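PDB 3DR2: exported gluconolactonase from Xanthomonas campestris pv. campestris, which probably hydrolyses glucono-1,5-lactone to gluconate, as a calcium-binding six-bladed beta-propeller of the SMP-30/gluconolactonase family. Local coordinates for residues A[23-28]-A[249-254]; A[107-112]-A[131-136]; A[256-261]-A[270-275]. All blocks are in the same frame, centred on the assembly; numbering follows the deposited sequence.

Contact 1 (A[23-28]-A[249-254])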
loop_
_atom_site.group_PDB
_atom_site.type_symbol
_atom_site.label_atom_id
_atom_site.label_comp_id
_atom_site.label_asym_id
_atom_site.label_seq_id
_atom_site.Cartn_x
_atom_site.Cartn_y
_atom_site.Cartn_z
ATOM N N ILE A 23 -12.696 23.756 21.485
ATOM C CA ILE A 23 -12.042 23.890 22.785
ATOM C C ILE A 23 -12.916 24.446 23.899
ATOM O O ILE A 23 -13.383 25.582 23.829
ATOM C CB ILE A 23 -10.813 24.802 22.674
ATOM C CG1 ILE A 23 -9.948 24.364 21.490
ATOM C CG2 ILE A 23 -10.010 24.750 23.958
ATOM C CD1 ILE A 23 -8.865 25.362 21.143
ATOM N N THR A 24 -13.114 23.650 24.941
ATOM C CA THR A 24 -13.913 24.087 26.074
ATOM C C THR A 24 -12.993 24.655 27.156
ATOM O O THR A 24 -13.321 25.658 27.796
ATOM C CB THR A 24 -14.735 22.919 26.651
ATOM O OG1 THR A 24 -13.872 21.807 26.922
ATOM C CG2 THR A 24 -15.817 22.497 25.658
ATOM N N HIS A 25 -11.837 24.022 27.340
ATOM C CA HIS A 25 -10.866 24.457 28.342
ATOM C C HIS A 25 -10.210 25.781 27.950
ATOM O O HIS A 25 -9.815 25.970 26.798
ATOM C CB HIS A 25 -9.773 23.402 28.513
ATOM C CG HIS A 25 -9.043 23.502 29.814
ATOM N ND1 HIS A 25 -7.737 23.092 29.969
ATOM C CD2 HIS A 25 -9.449 23.934 31.031
ATOM C CE1 HIS A 25 -7.370 23.265 31.226
ATOM N NE2 HIS A 25 -8.390 23.775 31.892
ATOM N N ALA A 26 -10.085 26.691 28.914
ATOM C CA ALA A 26 -9.477 27.991 28.655
ATOM C C ALA A 26 -7.976 27.870 28.421
ATOM O O ALA A 26 -7.413 28.564 27.571
ATOM C CB ALA A 26 -9.749 28.941 29.819
ATOM N N ALA A 27 -7.335 26.989 29.182
ATOM C CA ALA A 27 -5.898 26.771 29.067
ATOM C C ALA A 27 -5.524 26.214 27.693
ATOM O O ALA A 27 -4.505 26.594 27.113
ATOM C CB ALA A 27 -5.429 25.823 30.162
ATOM N N LEU A 28 -6.343 25.311 27.170
ATOM C CA LEU A 28 -6.066 24.736 25.857
ATOM C C LEU A 28 -6.365 25.748 24.753
ATOM O O LEU A 28 -5.705 25.759 23.713
ATOM C CB LEU A 28 -6.890 23.465 25.642
ATOM C CG LEU A 28 -6.758 22.782 24.274
ATOM C CD1 LEU A 28 -5.293 22.496 23.971
ATOM C CD2 LEU A 28 -7.560 21.491 24.277
ATOM N N GLY A 249 3.772 19.707 29.880
ATOM C CA GLY A 249 2.828 20.089 30.917
ATOM C C GLY A 249 2.039 18.915 31.471
ATOM O O GLY A 249 1.299 19.059 32.451
ATOM N N GLY A 250 2.183 17.753 30.840
ATOM C CA GLY A 250 1.480 16.569 31.301
ATOM C C GLY A 250 0.194 16.252 30.563
ATOM O O GLY A 250 -0.478 15.266 30.876
ATOM N N TRP A 251 -0.169 17.081 29.590
ATOM C CA TRP A 251 -1.384 16.828 28.828
ATOM C C TRP A 251 -1.123 15.700 27.847
ATOM O O TRP A 251 -0.036 15.597 27.280
ATOM C CB TRP A 251 -1.810 18.061 28.035
ATOM C CG TRP A 251 -2.294 19.205 28.855
ATOM C CD1 TRP A 251 -2.443 19.249 30.213
ATOM C CD2 TRP A 251 -2.688 20.488 28.364
ATOM N NE1 TRP A 251 -2.904 20.488 30.598
ATOM C CE2 TRP A 251 -3.063 21.266 29.482
ATOM C CE3 TRP A 251 -2.759 21.057 27.085
ATOM C CZ2 TRP A 251 -3.503 22.587 29.359
ATOM C CZ3 TRP A 251 -3.197 22.371 26.962
ATOM C CH2 TRP A 251 -3.563 23.121 28.095
ATOM N N LEU A 252 -2.130 14.862 27.647
ATOM C CA LEU A 252 -2.015 13.747 26.725
ATOM C C LEU A 252 -2.859 14.043 25.486
ATOM O O LEU A 252 -4.075 14.225 25.572
ATOM C CB LEU A 252 -2.477 12.454 27.411
ATOM C CG LEU A 252 -2.260 11.137 26.659
ATOM C CD1 LEU A 252 -2.213 9.988 27.644
ATOM C CD2 LEU A 252 -3.360 10.927 25.636
ATOM N N TRP A 253 -2.189 14.119 24.339
ATOM C CA TRP A 253 -2.837 14.389 23.056
ATOM C C TRP A 253 -2.956 13.046 22.359
ATOM O O TRP A 253 -1.948 12.440 21.979
ATOM C CB TRP A 253 -1.982 15.349 22.221
ATOM C CG TRP A 253 -1.681 16.659 22.920
ATOM C CD1 TRP A 253 -1.070 16.818 24.131
ATOM C CD2 TRP A 253 -1.986 17.979 22.450
ATOM N NE1 TRP A 253 -0.978 18.153 24.447
ATOM C CE2 TRP A 253 -1.533 18.889 23.434
ATOM C CE3 TRP A 253 -2.600 18.483 21.294
ATOM C CZ2 TRP A 253 -1.673 20.279 23.298
ATOM C CZ3 TRP A 253 -2.740 19.869 21.157
ATOM C CH2 TRP A 253 -2.277 20.748 22.158
ATOM N N SER A 254 -4.191 12.592 22.178
ATOM C CA SER A 254 -4.436 11.288 21.581
ATOM C C SER A 254 -5.210 11.274 20.281
ATOM O O SER A 254 -6.117 12.078 20.063
ATOM C CB SER A 254 -5.178 10.407 22.584
ATOM O OG SER A 254 -5.531 9.167 22.008
#
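The six-membered ring of W251 meets the first turn of helix 26-32 with its outer carbons. CH2 of W251 lies 3.7 Å from the carbonyl carbon C of A27, at the edge of the indole, and CZ2 of W251 is 3.9 Å from the methyl CB of A27. Alanine suits this place because its one methyl lets a broad ring come up close to the helix backbone. L28 reaches further: with CG anti to the backbone N (chi1 177°) its CD1 extends to CZ3 of W251 at 3.7 Å and, with the same methyl, to CH2 of W253 at 3.9 Å. One leucine branch thus serves two indoles. H25, the N-cap residue of the helix, touches W251 more loosely, CZ2 coming near the plane of the imidazole at its edge.

D247 positions both tryptophans, accepting the backbone N-H of W251 and the indole NE1 of W253, while R31 makes a cation-pi contact with W251. The short helix lies against the propeller blade containing strand 252-254; V262 of strand 259-263 and L270 of strand 269-274 both touch L28 and W251, and F284 of the next sheet meets W253 edge-to-face.

Contact 2 (A[107-112]-A[131-136]); sequences RAITRS and NSPNDL. With CA (calcium ion), chain D.
Next to the calcium site of the propeller, the loop 131-136 that supplies the metal ligand N134 packs on the start of strand 108-112 through P133. The pyrrolidine ring lies along the backbone of R107 and A108: CD of P133 is 3.6 Å from N of A108, and CB of P133 is 3.8 Å from CD1 of I109. CG1 of I109 is anti to the carbonyl carbon (chi1 -61°), which carries CD1 over to the proline, while the other branch, CG2, makes a longer contact with CD1 of L136. Proline and the branched isoleucine give this buried interface compact, apolar surfaces.

R107 lies along the other end of the loop, its aliphatic CG 3.4 Å from O of N131. Its NE is hydrogen-bonded to O of L130, and a water in the guanidinium plane accepts a weak bond from NH2 and donates to OD1 of N131, whose ND2 is held by O of H168. R107 and A108 together face E103 in a G1 beta bulge; R107 has the positive phi (50°) of that motif's first position.

The loop joins one propeller blade, containing strands 99-103 and 108-112, to the next, which begins with strand 136-138. On the side turned from the strand, CG of N134 is anti to its backbone N (chi1 -168°), and OD1 binds calcium at 2.4 Å, with E48, N191, D242 and four waters completing the site. N134 also steers two of those waters, one accepting from ND2 and another donating to its backbone O. D135 adds a second-shell grip: OD1 accepts from a third calcium-bound water at 2.6 Å, and OD2 accepts the backbone N-H of L136 on its anti side, from somewhat out of the carboxylate plane.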
loop_
_atom_site.group_PDB
_atom_site.type_symbol
_atom_site.label_atom_id
_atom_site.label_comp_id
_atom_site.label_asym_id
_atom_site.label_seq_id
_atom_site.Cartn_x
_atom_site.Cartn_y
_atom_site.Cartn_z
ATOM N N ARG A 107 8.860 -8.599 12.661
ATOM C CA ARG A 107 8.330 -8.825 14.008
ATOM C C ARG A 107 9.419 -8.518 15.028
ATOM O O ARG A 107 9.794 -9.359 15.846
ATOM C CB ARG A 107 7.835 -10.277 14.125
ATOM C CG ARG A 107 6.686 -10.568 13.161
ATOM C CD ARG A 107 6.381 -12.050 12.985
ATOM N NE ARG A 107 5.916 -12.694 14.213
ATOM C CZ ARG A 107 5.523 -13.962 14.288
ATOM N NH1 ARG A 107 5.530 -14.727 13.204
ATOM N NH2 ARG A 107 5.134 -14.470 15.449
ATOM N N ALA A 108 9.910 -7.285 14.989
ATOM C CA ALA A 108 10.989 -6.898 15.876
ATOM C C ALA A 108 11.180 -5.403 15.990
ATOM O O ALA A 108 10.476 -4.618 15.355
ATOM C CB ALA A 108 12.282 -7.527 15.379
ATOM N N ILE A 109 12.143 -5.035 16.830
ATOM C CA ILE A 109 12.537 -3.649 17.034
ATOM C C ILE A 109 13.875 -3.529 16.311
ATOM O O ILE A 109 14.780 -4.337 16.542
ATOM C CB ILE A 109 12.772 -3.326 18.523
ATOM C CG1 ILE A 109 11.484 -3.544 19.320
ATOM C CG2 ILE A 109 13.261 -1.889 18.671
ATOM C CD1 ILE A 109 10.321 -2.660 18.883
ATOM N N THR A 110 13.999 -2.541 15.429
ATOM C CA THR A 110 15.239 -2.338 14.682
ATOM C C THR A 110 15.726 -0.899 14.858
ATOM O O THR A 110 14.996 -0.051 15.374
ATOM C CB THR A 110 15.035 -2.636 13.177
ATOM O OG1 THR A 110 14.126 -1.679 12.613
ATOM C CG2 THR A 110 14.461 -4.040 12.990
ATOM N N ARG A 111 16.964 -0.629 14.444
ATOM C CA ARG A 111 17.539 0.708 14.570
ATOM C C ARG A 111 18.324 1.047 13.304
ATOM O O ARG A 111 19.163 0.267 12.859
ATOM C CB ARG A 111 18.459 0.761 15.799
ATOM C CG ARG A 111 19.044 2.132 16.116
ATOM C CD ARG A 111 19.766 2.104 17.460
ATOM N NE ARG A 111 20.880 1.161 17.438
ATOM C CZ ARG A 111 21.390 0.573 18.515
ATOM N NH1 ARG A 111 20.885 0.824 19.716
ATOM N NH2 ARG A 111 22.407 -0.268 18.388
ATOM N N SER A 112 18.053 2.216 12.731
ATOM C CA SER A 112 18.730 2.637 11.504
ATOM C C SER A 112 20.041 3.373 11.747
ATOM O O SER A 112 20.197 4.085 12.741
ATOM C CB SER A 112 17.822 3.556 10.682
ATOM O OG SER A 112 16.611 2.925 10.342
ATOM N N ASN A 131 5.062 -10.844 18.508
ATOM C CA ASN A 131 3.866 -10.848 17.662
ATOM C C ASN A 131 4.024 -9.911 16.457
ATOM O O ASN A 131 4.008 -10.342 15.307
ATOM C CB ASN A 131 2.636 -10.420 18.474
ATOM C CG ASN A 131 2.328 -11.366 19.628
ATOM O OD1 ASN A 131 2.462 -12.585 19.501
ATOM N ND2 ASN A 131 1.888 -10.807 20.750
ATOM N N SER A 132 4.169 -8.623 16.743
ATOM C CA SER A 132 4.333 -7.594 15.715
ATOM C C SER A 132 4.364 -6.235 16.405
ATOM O O SER A 132 3.328 -5.587 16.576
ATOM C CB SER A 132 3.188 -7.652 14.697
ATOM O OG SER A 132 1.935 -7.835 15.335
ATOM N N PRO A 133 5.562 -5.803 16.842
ATOM C CA PRO A 133 5.757 -4.520 17.525
ATOM C C PRO A 133 5.006 -3.435 16.776
ATOM O O PRO A 133 5.165 -3.274 15.564
ATOM C CB PRO A 133 7.264 -4.341 17.479
ATOM C CG PRO A 133 7.746 -5.754 17.634
ATOM C CD PRO A 133 6.844 -6.512 16.692
ATOM N N ASN A 134 4.199 -2.690 17.520
ATOM C CA ASN A 134 3.347 -1.660 16.950
ATOM C C ASN A 134 3.847 -0.226 17.136
ATOM O O ASN A 134 4.023 0.507 16.159
ATOM C CB ASN A 134 1.945 -1.828 17.548
ATOM C CG ASN A 134 0.898 -1.015 16.826
ATOM O OD1 ASN A 134 0.903 0.213 16.892
ATOM N ND2 ASN A 134 -0.010 -1.696 16.132
ATOM N N ASP A 135 4.072 0.179 18.381
ATOM C CA ASP A 135 4.554 1.534 18.651
ATOM C C ASP A 135 5.654 1.462 19.712
ATOM O O ASP A 135 5.732 0.488 20.472
ATOM C CB ASP A 135 3.384 2.416 19.121
ATOM C CG ASP A 135 3.600 3.896 18.827
ATOM O OD1 ASP A 135 2.618 4.669 18.925
ATOM O OD2 ASP A 135 4.741 4.287 18.502
ATOM N N LEU A 136 6.513 2.477 19.757
ATOM C CA LEU A 136 7.604 2.481 20.729
ATOM C C LEU A 136 8.001 3.880 21.161
ATOM O O LEU A 136 7.671 4.867 20.500
ATOM C CB LEU A 136 8.836 1.766 20.151
ATOM C CG LEU A 136 9.735 2.511 19.153
ATOM C CD1 LEU A 136 10.845 1.574 18.696
ATOM C CD2 LEU A 136 8.923 3.001 17.954
HETATM CA CA CA D . -0.374 2.212 16.541
HETATM O O HOH W 1 4.377 -14.301 18.367
HETATM O O HOH W 2 -1.158 0.766 14.600
HETATM O O HOH W 3 1.915 2.577 15.888
HETATM O O HOH W 4 0.263 3.573 18.406
HETATM O O HOH W 5 -0.454 4.591 15.955
#

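Contact 3 (A[256-261]-A[270-275])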
loop_
_atom_site.group_PDB
_atom_site.type_symbol
_atom_site.label_atom_id
_atom_site.label_comp_id
_atom_site.label_asym_id
_atom_site.label_seq_id
_atom_site.Cartn_x
_atom_site.Cartn_y
_atom_site.Cartn_z
ATOM N N SER A 256 -7.825 9.655 17.503
ATOM C CA SER A 256 -9.163 9.088 17.615
ATOM C C SER A 256 -9.751 9.044 16.208
ATOM O O SER A 256 -9.118 9.495 15.251
ATOM C CB SER A 256 -10.054 9.922 18.546
ATOM O OG SER A 256 -10.356 11.186 17.983
ATOM N N GLY A 257 -10.957 8.504 16.079
ATOM C CA GLY A 257 -11.569 8.398 14.770
ATOM C C GLY A 257 -11.915 9.722 14.116
ATOM O O GLY A 257 -12.036 9.792 12.893
ATOM N N THR A 258 -12.049 10.771 14.920
ATOM C CA THR A 258 -12.431 12.081 14.403
ATOM C C THR A 258 -11.374 13.173 14.511
ATOM O O THR A 258 -11.591 14.295 14.046
ATOM C CB THR A 258 -13.698 12.583 15.110
ATOM O OG1 THR A 258 -13.451 12.680 16.519
ATOM C CG2 THR A 258 -14.852 11.633 14.870
ATOM N N GLY A 259 -10.236 12.851 15.115
ATOM C CA GLY A 259 -9.182 13.840 15.268
ATOM C C GLY A 259 -8.397 13.590 16.535
ATOM O O GLY A 259 -8.368 12.464 17.025
ATOM N N VAL A 260 -7.763 14.629 17.071
ATOM C CA VAL A 260 -6.978 14.482 18.295
ATOM C C VAL A 260 -7.706 15.022 19.527
ATOM O O VAL A 260 -8.259 16.122 19.507
ATOM C CB VAL A 260 -5.605 15.189 18.166
ATOM C CG1 VAL A 260 -4.924 15.280 19.532
ATOM C CG2 VAL A 260 -4.721 14.415 17.197
ATOM N N CYS A 261 -7.709 14.223 20.591
ATOM C CA CYS A 261 -8.348 14.598 21.851
ATOM C C CYS A 261 -7.246 14.975 22.823
ATOM O O CYS A 261 -6.196 14.335 22.856
ATOM C CB CYS A 261 -9.147 13.423 22.432
ATOM S SG CYS A 261 -10.516 12.834 21.418
ATOM N N LEU A 270 -10.015 18.131 27.571
ATOM C CA LEU A 270 -9.855 19.576 27.455
ATOM C C LEU A 270 -10.358 20.146 26.133
ATOM O O LEU A 270 -10.722 21.320 26.057
ATOM C CB LEU A 270 -8.380 19.944 27.642
ATOM C CG LEU A 270 -7.733 19.424 28.930
ATOM C CD1 LEU A 270 -6.286 19.896 29.028
ATOM C CD2 LEU A 270 -8.537 19.912 30.126
ATOM N N GLY A 271 -10.378 19.320 25.093
ATOM C CA GLY A 271 -10.838 19.793 23.802
ATOM C C GLY A 271 -10.562 18.784 22.708
ATOM O O GLY A 271 -9.946 17.749 22.950
ATOM N N HIS A 272 -10.998 19.106 21.496
ATOM C CA HIS A 272 -10.830 18.214 20.357
ATOM C C HIS A 272 -10.335 18.968 19.124
ATOM O O HIS A 272 -10.777 20.088 18.844
ATOM C CB HIS A 272 -12.174 17.532 20.081
ATOM C CG HIS A 272 -12.162 16.584 18.925
ATOM N ND1 HIS A 272 -12.586 16.944 17.665
ATOM C CD2 HIS A 272 -11.811 15.278 18.845
ATOM C CE1 HIS A 272 -12.499 15.901 16.857
ATOM N NE2 HIS A 272 -12.031 14.877 17.549
ATOM N N ILE A 273 -9.403 18.351 18.402
ATOM C CA ILE A 273 -8.847 18.936 17.184
ATOM C C ILE A 273 -9.294 18.071 16.008
ATOM O O ILE A 273 -8.710 17.017 15.738
ATOM C CB ILE A 273 -7.298 18.974 17.234
ATOM C CG1 ILE A 273 -6.844 19.898 18.366
ATOM C CG2 ILE A 273 -6.740 19.452 15.890
ATOM C CD1 ILE A 273 -5.361 19.838 18.674
ATOM N N PRO A 274 -10.351 18.496 15.300
ATOM C CA PRO A 274 -10.838 17.716 14.162
ATOM C C PRO A 274 -9.793 17.519 13.075
ATOM O O PRO A 274 -8.955 18.388 12.838
ATOM C CB PRO A 274 -12.022 18.540 13.659
ATOM C CG PRO A 274 -12.514 19.216 14.896
ATOM C CD PRO A 274 -11.229 19.651 15.553
ATOM N N THR A 275 -9.850 16.361 12.427
ATOM C CA THR A 275 -8.955 16.038 11.325
ATOM C C THR A 275 -9.855 15.484 10.219
ATOM O O THR A 275 -10.854 14.824 10.502
ATOM C CB THR A 275 -7.910 14.990 11.730
ATOM O OG1 THR A 275 -7.070 14.709 10.609
ATOM C CG2 THR A 275 -8.577 13.719 12.179
#
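H272 reaches across the hairpin to T258. Its CB leaves the strand on the face shared with C261, and CG lies anti to the backbone N (chi1 180°), passing 4.0 Å from O of V260. CD2 comes 3.8 Å from SG of C261, the sulfur lying in the ring plane at its edge. CE1 is 3.4 Å from O of T258, and at the tip NE2 donates a weak, bent hydrogen bond (122°) to OG1 of T258 at 2.8 Å. Histidine suits the place by offering a flat edge to the sulfur and an N-H to the hydroxyl.

The two strands pair antiparallel. V260 and I273 form the hydrogen-bonded pair, bonded backbone to backbone both ways, with N of I273 2.7 Å from O of V260. G259 has a positive phi (149°) in a conformation that residues with a side chain avoid, and its bare CA comes to 3.2 Å from O of I273. The hydroxyl of S256 closes the turn by donating to O of G259, from above the carbonyl plane.

V260 and I273 share the other face, where both touch W253 of strand 252-254 and meet I293 and L291, respectively, on strand 290-295 of the adjoining sheet.

Overall arrangement
Contacts 1 and 3 belong to one blade of the propeller, the antiparallel sheet of strands 22-23, 269-274, 259-263, 252-254 and 244-246, and their centres are 11 Å apart. They are tied directly by S254 O to C261 N and by H25 N to L270 O, both probable hydrogen bonds. Contact 2 lies on the opposite side of the chain's centre, its centre 30 Å from that of contact 1 and 27 Å from that of contact 3. In sequence it falls between the two halves of contact 1, whereas contact 3 follows both. Contact 1 lays the N-terminal helix 26-32 against a late blade, to which strand 22-23 adds an outer strand, and contact 2 joins two earlier blades beside the central calcium.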